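Local atomic coordinates of 457aa long hypothetical protein (Pyrococcus horikoshii, PDB entry 2CSU), a protein that is of unknown function but combines a CoA-binding domain of Rossmann type with two domains of the succinyl-CoA synthetase family. Residues Val71-Lys74 and Arg75-Lys78; Thr80-Gln83 and Cys84-Gly88; Gly216-Phe219 and Met220-Lys224; Leu323-Lys326 and Thr327-Glu330; Thr359-Leu362 and Leu363-Pro367. All blocks are in the same frame, centred on the assembly; numbering follows the deposited sequence.

Contact 1. Residues Val71-Lys74 and Arg75-Lys78; sequences VVPK and RFVK
Val72 and Pro73 lead into the first turn of helix 74-87, which Lys74 opens, and meet it through backbone hydrogen bonds, a water bridge and a patch of apolar contacts. Phe76 N donates to Pro73 O at 3.0 Å and Val77 N to Lys74 O at 3.0 Å. Both bonds span three residues, as in the tight first turn of a helix. A water bridges the next pair, Lys74 O and Lys78 N, four residues apart, donating to the first at 2.8 Å and accepting from the second at 2.8 Å. This turn follows strand 67-70 of the parallel sheet in the CoA-binding domain, where the chain passes from strand to helix as in Rossmann-type folds.

The apolar contacts centre on Phe76. Val72 CG2 lies 4.0 Å from Phe76 CB and also faces Val77 CG2, while Pro73 CD approaches the edge of the Phe76 ring at CD2, 4.1 Å away. Over one face of that ring, near its centre, sits Arg75 CG; chi1 of 66° turns the extended arginine back past the proline, leaving Arg75 NH1 3.9 Å from Pro73 CB. Among the charged groups, Lys74 NZ reaches away to a salt bridge with Glu109.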
loop_
_atom_site.group_PDB
_atom_site.type_symbol
_atom_site.label_atom_id
_atom_site.label_comp_id
_atom_site.label_asym_id
_atom_site.label_seq_id
_atom_site.Cartn_x
_atom_site.Cartn_y
_atom_site.Cartn_z
ATOM N N VAL A 71 -16.983 -20.370 -22.373
ATOM C CA VAL A 71 -17.453 -20.181 -21.014
ATOM C C VAL A 71 -18.764 -20.920 -20.795
ATOM O O VAL A 71 -19.724 -20.411 -20.227
ATOM C CB VAL A 71 -17.614 -18.682 -20.759
ATOM C CG1 VAL A 71 -18.747 -18.123 -21.621
ATOM C CG2 VAL A 71 -17.923 -18.442 -19.291
ATOM N N VAL A 72 -18.796 -22.150 -21.336
ATOM C CA VAL A 72 -19.926 -23.028 -21.082
ATOM C C VAL A 72 -19.554 -24.104 -20.055
ATOM O O VAL A 72 -18.405 -24.256 -19.667
ATOM C CB VAL A 72 -20.327 -23.675 -22.404
ATOM C CG1 VAL A 72 -20.848 -22.607 -23.363
ATOM C CG2 VAL A 72 -19.124 -24.364 -23.022
ATOM N N PRO A 73 -20.587 -24.814 -19.571
ATOM C CA PRO A 73 -20.388 -25.933 -18.658
ATOM C C PRO A 73 -19.428 -26.994 -19.215
ATOM O O PRO A 73 -19.288 -27.195 -20.412
ATOM C CB PRO A 73 -21.762 -26.534 -18.367
ATOM C CG PRO A 73 -22.797 -25.460 -18.690
ATOM C CD PRO A 73 -22.005 -24.583 -19.771
ATOM N N LYS A 74 -18.721 -27.651 -18.271
ATOM C CA LYS A 74 -17.647 -28.571 -18.630
ATOM C C LYS A 74 -18.035 -29.553 -19.742
ATOM O O LYS A 74 -17.308 -29.758 -20.703
ATOM C CB LYS A 74 -17.251 -29.330 -17.358
ATOM C CG LYS A 74 -16.038 -30.242 -17.557
ATOM C CD LYS A 74 -16.397 -31.719 -17.376
ATOM C CE LYS A 74 -15.345 -32.484 -16.563
ATOM N NZ LYS A 74 -15.440 -33.919 -16.836
ATOM N N ARG A 75 -19.213 -30.196 -19.582
ATOM C CA ARG A 75 -19.502 -31.299 -20.503
ATOM C C ARG A 75 -19.640 -30.832 -21.962
ATOM O O ARG A 75 -19.613 -31.620 -22.899
ATOM C CB ARG A 75 -20.796 -31.974 -20.047
ATOM C CG ARG A 75 -22.013 -31.058 -20.190
ATOM C CD ARG A 75 -23.292 -31.714 -19.657
ATOM N NE ARG A 75 -24.443 -30.829 -19.850
ATOM C CZ ARG A 75 -24.679 -29.908 -18.898
ATOM N NH1 ARG A 75 -23.884 -29.819 -17.846
ATOM N NH2 ARG A 75 -25.726 -29.084 -19.019
ATOM N N PHE A 76 -19.719 -29.529 -22.214
ATOM C CA PHE A 76 -19.813 -29.047 -23.590
ATOM C C PHE A 76 -18.511 -28.518 -24.190
ATOM O O PHE A 76 -18.434 -28.296 -25.399
ATOM C CB PHE A 76 -20.867 -27.935 -23.706
ATOM C CG PHE A 76 -22.247 -28.352 -23.286
ATOM C CD1 PHE A 76 -22.877 -29.434 -23.890
ATOM C CD2 PHE A 76 -22.917 -27.665 -22.284
ATOM C CE1 PHE A 76 -24.161 -29.830 -23.496
ATOM C CE2 PHE A 76 -24.190 -28.050 -21.887
ATOM C CZ PHE A 76 -24.815 -29.141 -22.498
ATOM N N VAL A 77 -17.493 -28.317 -23.362
ATOM C CA VAL A 77 -16.234 -27.754 -23.844
ATOM C C VAL A 77 -15.560 -28.488 -25.006
ATOM O O VAL A 77 -15.028 -27.854 -25.920
ATOM C CB VAL A 77 -15.233 -27.591 -22.676
ATOM C CG1 VAL A 77 -13.886 -27.061 -23.189
ATOM C CG2 VAL A 77 -15.814 -26.645 -21.650
ATOM N N LYS A 78 -15.590 -29.813 -24.996
ATOM C CA LYS A 78 -15.052 -30.658 -26.056
ATOM C C LYS A 78 -15.640 -30.297 -27.421
ATOM O O LYS A 78 -14.937 -29.901 -28.343
ATOM C CB LYS A 78 -15.371 -32.117 -25.722
ATOM C CG LYS A 78 -14.162 -33.030 -25.943
ATOM C CD LYS A 78 -14.564 -34.450 -26.342
ATOM C CE LYS A 78 -14.520 -35.423 -25.157
ATOM N NZ LYS A 78 -13.833 -36.652 -25.552
HETATM O O HOH W 1 -16.282 -31.423 -22.752
#

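Contact 2. Residues Thr80-Gln83 and Cys84-Gly88; sequences TLIQ and CGEKG
The last two turns of helix 74-87, the helix of the beta-alpha-beta unit formed with strands 67-70 and 91-94, are joined here by an unbroken run of i to i+4 hydrogen bonds. Cys84 N donates to Thr80 O at 3.0 Å, nearly straight at 166°, and Gly85 N, Glu86 N and Lys87 N bind Leu81 O, Ile82 O and Gln83 O by the same i to i+4 pattern, with somewhat more bent bonds.

The side chains of the second segment lie back over the carbonyls of the turn before. Cys84 SG, beside its own backbone N (chi1 -70°), comes down to 3.4 Å from Thr80 O, while Cys84 CB rests 3.4 Å from Leu81 O. Glu86 CG bends over Ile82 O at 3.2 Å, and the extended chain beyond it carries OE2 to within 4.1 Å of Ile82 CG2. Glu86 OE1 is taken by a salt bridge to Lys59. Lys87 CB touches Gln83 O at 3.4 Å before the chain turns off to the carbonyl of Ile61.

Thr80 and Cys84 face the sheet, against Ile14 of strand 10-14, while Leu81 and Ile82 pack on Ile116 of helix 104-120. Gln83 is held elsewhere, its OE1 bonded to Ser57 OG and its NE2 to Asp79. The turn ends at Gly88, whose positive phi of 95° and two bonds from its N, to Cys84 O (3.0 Å) and Gly85 O, make a Schellman motif at the C-terminus of the crossover helix.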
loop_
_atom_site.group_PDB
_atom_site.type_symbol
_atom_site.label_atom_id
_atom_site.label_comp_id
_atom_site.label_asym_id
_atom_site.label_seq_id
_atom_site.Cartn_x
_atom_site.Cartn_y
_atom_site.Cartn_z
ATOM N N THR A 80 -17.560 -27.905 -28.226
ATOM C CA THR A 80 -17.475 -26.498 -28.582
ATOM C C THR A 80 -16.095 -26.243 -29.174
ATOM O O THR A 80 -15.949 -25.508 -30.150
ATOM C CB THR A 80 -17.696 -25.582 -27.350
ATOM O OG1 THR A 80 -16.797 -25.957 -26.296
ATOM C CG2 THR A 80 -19.128 -25.701 -26.855
ATOM N N LEU A 81 -15.078 -26.866 -28.593
ATOM C CA LEU A 81 -13.723 -26.703 -29.099
ATOM C C LEU A 81 -13.631 -27.214 -30.530
ATOM O O LEU A 81 -13.037 -26.564 -31.383
ATOM C CB LEU A 81 -12.731 -27.466 -28.225
ATOM C CG LEU A 81 -11.269 -27.362 -28.659
ATOM C CD1 LEU A 81 -10.768 -25.945 -28.423
ATOM C CD2 LEU A 81 -10.423 -28.340 -27.855
ATOM N N ILE A 82 -14.219 -28.381 -30.793
ATOM C CA ILE A 82 -14.207 -28.963 -32.135
ATOM C C ILE A 82 -14.938 -28.035 -33.108
ATOM O O ILE A 82 -14.486 -27.825 -34.237
ATOM C CB ILE A 82 -14.864 -30.377 -32.138
ATOM C CG1 ILE A 82 -14.002 -31.332 -31.296
ATOM C CG2 ILE A 82 -15.002 -30.918 -33.585
ATOM C CD1 ILE A 82 -14.513 -32.764 -31.221
ATOM N N GLN A 83 -16.068 -27.476 -32.680
ATOM C CA GLN A 83 -16.786 -26.555 -33.549
ATOM C C GLN A 83 -15.845 -25.391 -33.909
ATOM O O GLN A 83 -15.711 -25.032 -35.077
ATOM C CB GLN A 83 -18.050 -26.042 -32.854
ATOM C CG GLN A 83 -19.253 -27.012 -32.945
ATOM C CD GLN A 83 -20.469 -26.520 -32.171
ATOM O OE1 GLN A 83 -20.892 -25.372 -32.323
ATOM N NE2 GLN A 83 -21.036 -27.385 -31.342
ATOM N N CYS A 84 -15.174 -24.812 -32.914
ATOM C CA CYS A 84 -14.256 -23.720 -33.197
ATOM C C CYS A 84 -13.250 -24.204 -34.239
ATOM O O CYS A 84 -12.887 -23.473 -35.165
ATOM C CB CYS A 84 -13.527 -23.283 -31.929
ATOM S SG CYS A 84 -14.563 -22.435 -30.719
ATOM N N GLY A 85 -12.817 -25.455 -34.084
ATOM C CA GLY A 85 -11.865 -26.024 -35.018
ATOM C C GLY A 85 -12.341 -26.005 -36.461
ATOM O O GLY A 85 -11.615 -25.562 -37.357
ATOM N N GLU A 86 -13.557 -26.485 -36.694
ATOM C CA GLU A 86 -14.107 -26.525 -38.043
ATOM C C GLU A 86 -14.313 -25.104 -38.577
ATOM O O GLU A 86 -14.157 -24.838 -39.779
ATOM C CB GLU A 86 -15.430 -27.283 -38.030
ATOM C CG GLU A 86 -15.385 -28.577 -37.215
ATOM C CD GLU A 86 -16.736 -29.288 -37.138
ATOM O OE1 GLU A 86 -17.773 -28.601 -36.984
ATOM O OE2 GLU A 86 -16.762 -30.539 -37.223
ATOM N N LYS A 87 -14.640 -24.189 -37.667
ATOM C CA LYS A 87 -14.924 -22.798 -38.015
ATOM C C LYS A 87 -13.659 -22.038 -38.432
ATOM O O LYS A 87 -13.708 -21.006 -39.091
ATOM C CB LYS A 87 -15.565 -22.117 -36.808
ATOM C CG LYS A 87 -15.825 -20.628 -37.055
ATOM C CD LYS A 87 -16.697 -20.385 -38.289
ATOM C CE LYS A 87 -17.161 -18.928 -38.405
ATOM N NZ LYS A 87 -17.848 -18.730 -39.679
ATOM N N GLY A 88 -12.500 -22.553 -37.979
ATOM C CA GLY A 88 -11.234 -21.947 -38.386
ATOM C C GLY A 88 -10.723 -20.934 -37.358
ATOM O O GLY A 88 -9.999 -19.994 -37.668
#

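Contact 3. Residues Gly216-Phe219 and Met220-Lys224; sequences GKKF and MEVAK
Phe219 and Met220, a selenomethionine, set their side chains obliquely against each other, with the selenium at the rim of the ring. SE lies 4.7 Å from the centroid of the Phe219 ring and 80° off its normal, a Met-aromatic contact made at the edge; its nearest ring atom is CD2, 3.4 Å from SE. The ring is carried there with CG anti to the backbone N (chi1 -176°), whereas the Met220 chain bends sharply at chi2 to bring selenium and methyl alongside. Ala223 CB approaches the ring obliquely, 4.4 Å from CE2.

Lys217 and Glu221 run side by side, pointing the same way. Two bends in the lysine bring NZ to 3.7 Å from Glu221 CB, but its distance to Glu221 OE1, 4.0 Å, is beyond a salt bridge. The same OE1 forms a long salt bridge with Lys224 NZ.

Beneath the side chains, helical bonds link the two turns, among them Met220 N to Gly216 O (3.1 Å) and Ala223 N to Phe219 O (2.8 Å). Helix 216-229 connects parallel strands 205-210 and 232-236 in a beta-alpha-beta unit of the flavodoxin-like domain, and Phe219 packs on Leu208 and Ile210. The chemistry is thus divided: probably dispersion between the selenium, standing in for methionine sulfur, and the ring edge, and at Glu221 at most a long-range attraction shared between two lysines.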
loop_
_atom_site.group_PDB
_atom_site.type_symbol
_atom_site.label_atom_id
_atom_site.label_comp_id
_atom_site.label_asym_id
_atom_site.label_seq_id
_atom_site.Cartn_x
_atom_site.Cartn_y
_atom_site.Cartn_z
ATOM N N GLY A 216 11.031 -25.928 -17.630
ATOM C CA GLY A 216 11.969 -24.976 -17.044
ATOM C C GLY A 216 13.103 -24.624 -18.010
ATOM O O GLY A 216 13.622 -23.516 -18.019
ATOM N N LYS A 217 13.500 -25.595 -18.822
ATOM C CA LYS A 217 14.581 -25.408 -19.784
ATOM C C LYS A 217 14.221 -24.364 -20.838
ATOM O O LYS A 217 14.994 -23.442 -21.097
ATOM C CB LYS A 217 14.896 -26.739 -20.469
ATOM C CG LYS A 217 15.904 -26.661 -21.613
ATOM C CD LYS A 217 17.307 -26.292 -21.134
ATOM C CE LYS A 217 18.197 -25.846 -22.278
ATOM N NZ LYS A 217 18.042 -24.386 -22.515
ATOM N N LYS A 218 13.051 -24.528 -21.455
ATOM C CA LYS A 218 12.581 -23.610 -22.490
ATOM C C LYS A 218 12.358 -22.208 -21.907
ATOM O O LYS A 218 12.702 -21.198 -22.525
ATOM C CB LYS A 218 11.277 -24.138 -23.092
ATOM C CG LYS A 218 10.692 -23.262 -24.183
ATOM C CD LYS A 218 9.333 -23.789 -24.643
ATOM C CE LYS A 218 8.729 -22.920 -25.752
ATOM N NZ LYS A 218 7.369 -23.391 -26.144
ATOM N N PHE A 219 11.791 -22.167 -20.707
ATOM C CA PHE A 219 11.516 -20.918 -20.015
ATOM C C PHE A 219 12.788 -20.094 -19.821
ATOM O O PHE A 219 12.859 -18.920 -20.209
ATOM C CB PHE A 219 10.882 -21.217 -18.650
ATOM C CG PHE A 219 10.477 -19.989 -17.878
ATOM C CD1 PHE A 219 9.133 -19.621 -17.784
ATOM C CD2 PHE A 219 11.437 -19.202 -17.235
ATOM C CE1 PHE A 219 8.751 -18.485 -17.056
ATOM C CE2 PHE A 219 11.062 -18.057 -16.503
ATOM C CZ PHE A 219 9.713 -17.704 -16.417
HETATM N N MSE A 220 13.801 -20.712 -19.221
HETATM C CA MSE A 220 15.050 -20.012 -18.965
HETATM C C MSE A 220 15.754 -19.502 -20.223
HETATM O O MSE A 220 16.251 -18.375 -20.243
HETATM C CB MSE A 220 15.998 -20.899 -18.150
HETATM C CG MSE A 220 15.652 -20.969 -16.661
HETATM SE SE MSE A 220 14.654 -19.562 -16.079
HETATM C CE MSE A 220 13.977 -20.218 -14.617
ATOM N N GLU A 221 15.788 -20.312 -21.275
ATOM C CA GLU A 221 16.453 -19.891 -22.497
ATOM C C GLU A 221 15.675 -18.789 -23.211
ATOM O O GLU A 221 16.264 -17.925 -23.847
ATOM C CB GLU A 221 16.675 -21.082 -23.432
ATOM C CG GLU A 221 17.572 -20.755 -24.625
ATOM C CD GLU A 221 18.926 -20.161 -24.214
ATOM O OE1 GLU A 221 19.700 -20.841 -23.495
ATOM O OE2 GLU A 221 19.216 -19.008 -24.617
ATOM N N VAL A 222 14.350 -18.821 -23.108
ATOM C CA VAL A 222 13.530 -17.778 -23.719
ATOM C C VAL A 222 13.740 -16.499 -22.897
ATOM O O VAL A 222 13.932 -15.419 -23.440
ATOM C CB VAL A 222 12.025 -18.166 -23.718
ATOM C CG1 VAL A 222 11.160 -16.922 -23.770
ATOM C CG2 VAL A 222 11.715 -19.060 -24.927
ATOM N N ALA A 223 13.714 -16.639 -21.579
ATOM C CA ALA A 223 13.905 -15.500 -20.686
ATOM C C ALA A 223 15.264 -14.845 -20.900
ATOM O O ALA A 223 15.368 -13.616 -20.923
ATOM C CB ALA A 223 13.772 -15.946 -19.227
ATOM N N LYS A 224 16.303 -15.665 -21.058
ATOM C CA LYS A 224 17.655 -15.188 -21.291
ATOM C C LYS A 224 17.694 -14.245 -22.485
ATOM O O LYS A 224 18.357 -13.217 -22.476
ATOM C CB LYS A 224 18.550 -16.399 -21.554
ATOM C CG LYS A 224 19.928 -16.255 -20.902
ATOM C CD LYS A 224 20.948 -17.241 -21.475
ATOM C CE LYS A 224 21.608 -18.098 -20.388
ATOM N NZ LYS A 224 22.196 -19.290 -20.996
#

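Contact 4. Residues Leu323-Lys326 and Thr327-Glu330; sequences LEEK and TIEE
Leu323 and Ile328 form the close-packed side of this helix start. Leu323 CB lies 3.8 Å from Ile328 CG1, and the same branch of the isoleucine, set beside its backbone N (chi1 -61°), passes over Glu324 O at 3.1 Å. That carbonyl also accepts from Ile328 N at 3.0 Å. Glu324 occupies the N-cap position of helix 325-334, and Thr327 CB rests against Glu324 O at 3.6 Å.

The other side is charged and turned to solvent. Glu325 OE2 stands 3.2 Å from Glu329 OE1, two acceptors with their carboxylate planes 82° apart; such a pair would probably repel if both are charged. Glu325 OE1 leans across Ile328 at 3.6 Å from CB and has a long, weak ion pair with Arg332. Farther round, Lys326 NZ returns to Glu324 OE2 in a salt bridge of 3.2 Å, its hydrogen bond weak, between two side chains near the helix start.

Inward, the first turn faces the end of helix 353-365: Thr327 and Glu330 lie on Leu362, Leu323 lies on Leu363, and Asp366 just beyond that helix receives hydrogen bonds from Glu324 N and Thr327 OG1.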
loop_
_atom_site.group_PDB
_atom_site.type_symbol
_atom_site.label_atom_id
_atom_site.label_comp_id
_atom_site.label_asym_id
_atom_site.label_seq_id
_atom_site.Cartn_x
_atom_site.Cartn_y
_atom_site.Cartn_z
ATOM N N LEU A 323 27.981 14.890 -5.542
ATOM C CA LEU A 323 27.742 16.052 -6.389
ATOM C C LEU A 323 28.979 16.915 -6.612
ATOM O O LEU A 323 29.956 16.810 -5.871
ATOM C CB LEU A 323 26.632 16.910 -5.774
ATOM C CG LEU A 323 25.349 16.173 -5.367
ATOM C CD1 LEU A 323 24.338 17.169 -4.834
ATOM C CD2 LEU A 323 24.787 15.409 -6.564
ATOM N N GLU A 324 28.938 17.759 -7.642
ATOM C CA GLU A 324 30.051 18.667 -7.926
ATOM C C GLU A 324 29.875 19.908 -7.061
ATOM O O GLU A 324 28.749 20.252 -6.693
ATOM C CB GLU A 324 30.081 19.057 -9.408
ATOM C CG GLU A 324 30.609 17.956 -10.316
ATOM C CD GLU A 324 31.081 18.464 -11.668
ATOM O OE1 GLU A 324 30.300 19.158 -12.351
ATOM O OE2 GLU A 324 32.232 18.158 -12.051
ATOM N N GLU A 325 30.976 20.574 -6.720
ATOM C CA GLU A 325 30.841 21.787 -5.922
ATOM C C GLU A 325 29.968 22.830 -6.625
ATOM O O GLU A 325 29.148 23.509 -6.021
ATOM C CB GLU A 325 32.240 22.356 -5.679
ATOM C CG GLU A 325 32.610 22.381 -4.195
ATOM C CD GLU A 325 31.749 23.397 -3.482
ATOM O OE1 GLU A 325 30.611 23.082 -3.166
ATOM O OE2 GLU A 325 32.228 24.507 -3.248
ATOM N N LYS A 326 30.202 22.973 -7.942
ATOM C CA LYS A 326 29.426 23.940 -8.711
ATOM C C LYS A 326 27.924 23.767 -8.478
ATOM O O LYS A 326 27.176 24.718 -8.292
ATOM C CB LYS A 326 29.749 23.740 -10.191
ATOM C CG LYS A 326 31.230 23.969 -10.501
ATOM C CD LYS A 326 31.679 23.235 -11.767
ATOM C CE LYS A 326 33.042 22.557 -11.599
ATOM N NZ LYS A 326 33.012 21.234 -12.218
ATOM N N THR A 327 27.483 22.497 -8.538
ATOM C CA THR A 327 26.069 22.216 -8.326
ATOM C C THR A 327 25.660 22.469 -6.873
ATOM O O THR A 327 24.654 23.103 -6.585
ATOM C CB THR A 327 25.811 20.755 -8.695
ATOM O OG1 THR A 327 26.164 20.552 -10.065
ATOM C CG2 THR A 327 24.329 20.422 -8.513
ATOM N N ILE A 328 26.494 22.019 -5.945
ATOM C CA ILE A 328 26.259 22.248 -4.524
ATOM C C ILE A 328 26.175 23.737 -4.199
ATOM O O ILE A 328 25.340 24.162 -3.400
ATOM C CB ILE A 328 27.390 21.625 -3.684
ATOM C CG1 ILE A 328 27.432 20.118 -3.925
ATOM C CG2 ILE A 328 27.196 21.942 -2.207
ATOM C CD1 ILE A 328 28.668 19.451 -3.364
ATOM N N GLU A 329 27.047 24.528 -4.823
ATOM C CA GLU A 329 27.076 25.964 -4.586
ATOM C C GLU A 329 25.805 26.666 -5.014
ATOM O O GLU A 329 25.289 27.507 -4.282
ATOM C CB GLU A 329 28.275 26.614 -5.287
ATOM C CG GLU A 329 29.563 26.542 -4.492
ATOM C CD GLU A 329 30.662 27.426 -5.067
ATOM O OE1 GLU A 329 31.767 27.452 -4.481
ATOM O OE2 GLU A 329 30.420 28.092 -6.100
ATOM N N GLU A 330 25.298 26.338 -6.197
ATOM C CA GLU A 330 24.080 26.975 -6.674
ATOM C C GLU A 330 22.896 26.569 -5.804
ATOM O O GLU A 330 21.994 27.370 -5.567
ATOM C CB GLU A 330 23.866 26.542 -8.136
ATOM C CG GLU A 330 22.951 27.209 -9.164
ATOM C CD GLU A 330 23.018 26.994 -10.659
ATOM O OE1 GLU A 330 23.990 26.811 -11.389
ATOM O OE2 GLU A 330 21.869 27.033 -11.075
#

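Contact 5. Residues Thr359-Leu362 and Leu363-Pro367; sequences TAKL and LLQDP
Leu363 lies alongside Thr359, pointing the same way, its CD1 3.8 Å from Thr359 CG2 and its N bonded to Thr359 O at 2.8 Å. With CG beside its own backbone N (chi1 -72°), the leucine also leans over that carbonyl, and its branch continues to Ala297 and Met299 of strand 295-300. Leu364 repeats the pattern one residue on: its N donates to Ala360 O, 2.8 Å away, and its CG rests on the same oxygen at 3.2 Å, while the side chain packs on Val397 of helix 388-400.

At Gln365 the helical bonding weakens. Its N has only weak bonds, to Lys361 O and to Leu362 O. The extended side chain runs beside the extended Lys361, with OE1 3.6 Å from CG and 3.7 Å from CE of that lysine, so the amide oxygen meets aliphatic carbons; Lys361 NZ bonds to Tyr357 OH, with a long, weak ion pair to Glu399. Asp366, the first residue beyond the helix, gives a weak bond from its N to Leu362 O at 3.2 Å, and its N also bonds to Leu363 O.

Chemically, this last part of helix 353-365 in the ligase-CoA domain combines well-formed i to i+4 bonds with leucine packing, and ends where Leu362 O is shared by two weak bonds, from Gln365 N and Asp366 N.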
loop_
_atom_site.group_PDB
_atom_site.type_symbol
_atom_site.label_atom_id
_atom_site.label_comp_id
_atom_site.label_asym_id
_atom_site.label_seq_id
_atom_site.Cartn_x
_atom_site.Cartn_y
_atom_site.Cartn_z
ATOM N N THR A 359 16.221 22.531 -8.477
ATOM C CA THR A 359 17.013 21.445 -7.905
ATOM C C THR A 359 17.077 20.205 -8.813
ATOM O O THR A 359 18.138 19.596 -8.967
ATOM C CB THR A 359 16.456 21.027 -6.527
ATOM O OG1 THR A 359 16.492 22.153 -5.637
ATOM C CG2 THR A 359 17.292 19.908 -5.941
ATOM N N ALA A 360 15.949 19.841 -9.414
ATOM C CA ALA A 360 15.895 18.674 -10.293
ATOM C C ALA A 360 16.786 18.887 -11.515
ATOM O O ALA A 360 17.531 17.985 -11.920
ATOM C CB ALA A 360 14.452 18.408 -10.724
ATOM N N LYS A 361 16.703 20.087 -12.087
ATOM C CA LYS A 361 17.500 20.469 -13.249
ATOM C C LYS A 361 18.978 20.351 -12.886
ATOM O O LYS A 361 19.760 19.698 -13.585
ATOM C CB LYS A 361 17.160 21.914 -13.648
ATOM C CG LYS A 361 17.931 22.464 -14.847
ATOM C CD LYS A 361 17.285 23.758 -15.377
ATOM C CE LYS A 361 18.318 24.700 -15.997
ATOM N NZ LYS A 361 17.717 25.977 -16.502
ATOM N N LEU A 362 19.346 20.977 -11.775
ATOM C CA LEU A 362 20.714 20.950 -11.289
ATOM C C LEU A 362 21.216 19.535 -11.029
ATOM O O LEU A 362 22.349 19.205 -11.380
ATOM C CB LEU A 362 20.834 21.773 -10.001
ATOM C CG LEU A 362 20.960 23.289 -10.151
ATOM C CD1 LEU A 362 20.665 23.982 -8.831
ATOM C CD2 LEU A 362 22.368 23.608 -10.638
ATOM N N LEU A 363 20.390 18.703 -10.393
ATOM C CA LEU A 363 20.799 17.328 -10.111
ATOM C C LEU A 363 20.916 16.502 -11.390
ATOM O O LEU A 363 21.861 15.730 -11.543
ATOM C CB LEU A 363 19.822 16.654 -9.142
ATOM C CG LEU A 363 19.885 17.128 -7.693
ATOM C CD1 LEU A 363 18.737 16.516 -6.897
ATOM C CD2 LEU A 363 21.229 16.748 -7.100
ATOM N N LEU A 364 19.961 16.667 -12.303
ATOM C CA LEU A 364 19.988 15.930 -13.568
ATOM C C LEU A 364 21.140 16.376 -14.477
ATOM O O LEU A 364 21.512 15.669 -15.410
ATOM C CB LEU A 364 18.658 16.103 -14.316
ATOM C CG LEU A 364 17.404 15.411 -13.765
ATOM C CD1 LEU A 364 16.186 15.910 -14.505
ATOM C CD2 LEU A 364 17.522 13.901 -13.906
ATOM N N GLN A 365 21.700 17.551 -14.208
ATOM C CA GLN A 365 22.801 18.063 -15.019
ATOM C C GLN A 365 24.158 17.675 -14.444
ATOM O O GLN A 365 25.175 17.685 -15.150
ATOM C CB GLN A 365 22.703 19.587 -15.150
ATOM C CG GLN A 365 21.811 20.044 -16.296
ATOM C CD GLN A 365 21.542 21.546 -16.284
ATOM O OE1 GLN A 365 20.732 22.042 -17.066
ATOM N NE2 GLN A 365 22.219 22.273 -15.391
ATOM N N ASP A 366 24.178 17.333 -13.161
ATOM C CA ASP A 366 25.425 16.932 -12.531
ATOM C C ASP A 366 25.869 15.643 -13.205
ATOM O O ASP A 366 25.113 14.676 -13.288
ATOM C CB ASP A 366 25.229 16.714 -11.031
ATOM C CG ASP A 366 26.542 16.666 -10.272
ATOM O OD1 ASP A 366 27.239 15.636 -10.348
ATOM O OD2 ASP A 366 26.880 17.666 -9.599
ATOM N N PRO A 367 27.108 15.619 -13.707
ATOM C CA PRO A 367 27.665 14.448 -14.388
ATOM C C PRO A 367 27.794 13.193 -13.532
ATOM O O PRO A 367 28.033 12.113 -14.062
ATOM C CB PRO A 367 29.024 14.952 -14.869
ATOM C CG PRO A 367 29.409 15.922 -13.774
ATOM C CD PRO A 367 28.119 16.686 -13.582
#

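Overall arrangement
All five are local contacts at helices or where a helix begins, on alpha/beta domains, but their settings differ. Contact 5 is the buried one, dominated by leucines between a strand and two helices, whereas contact 1 lies at the surface and contacts 2, 3 and 4 are partly buried. Contacts 1 and 2 are the start and end of one helix, 74-87, and touch through Val72 and Thr80. Contacts 4 and 5 pair the start of one helix with the end of another, tied by the carboxylate of Asp366; the like-charged glutamates and salt bridge of contact 4 contrast with the leucine packing of contact 5. Contact 3, on the middle domain, touches none of the others. Contacts 1 and 2 each lie about 69 Å, centre to centre, from contact 4.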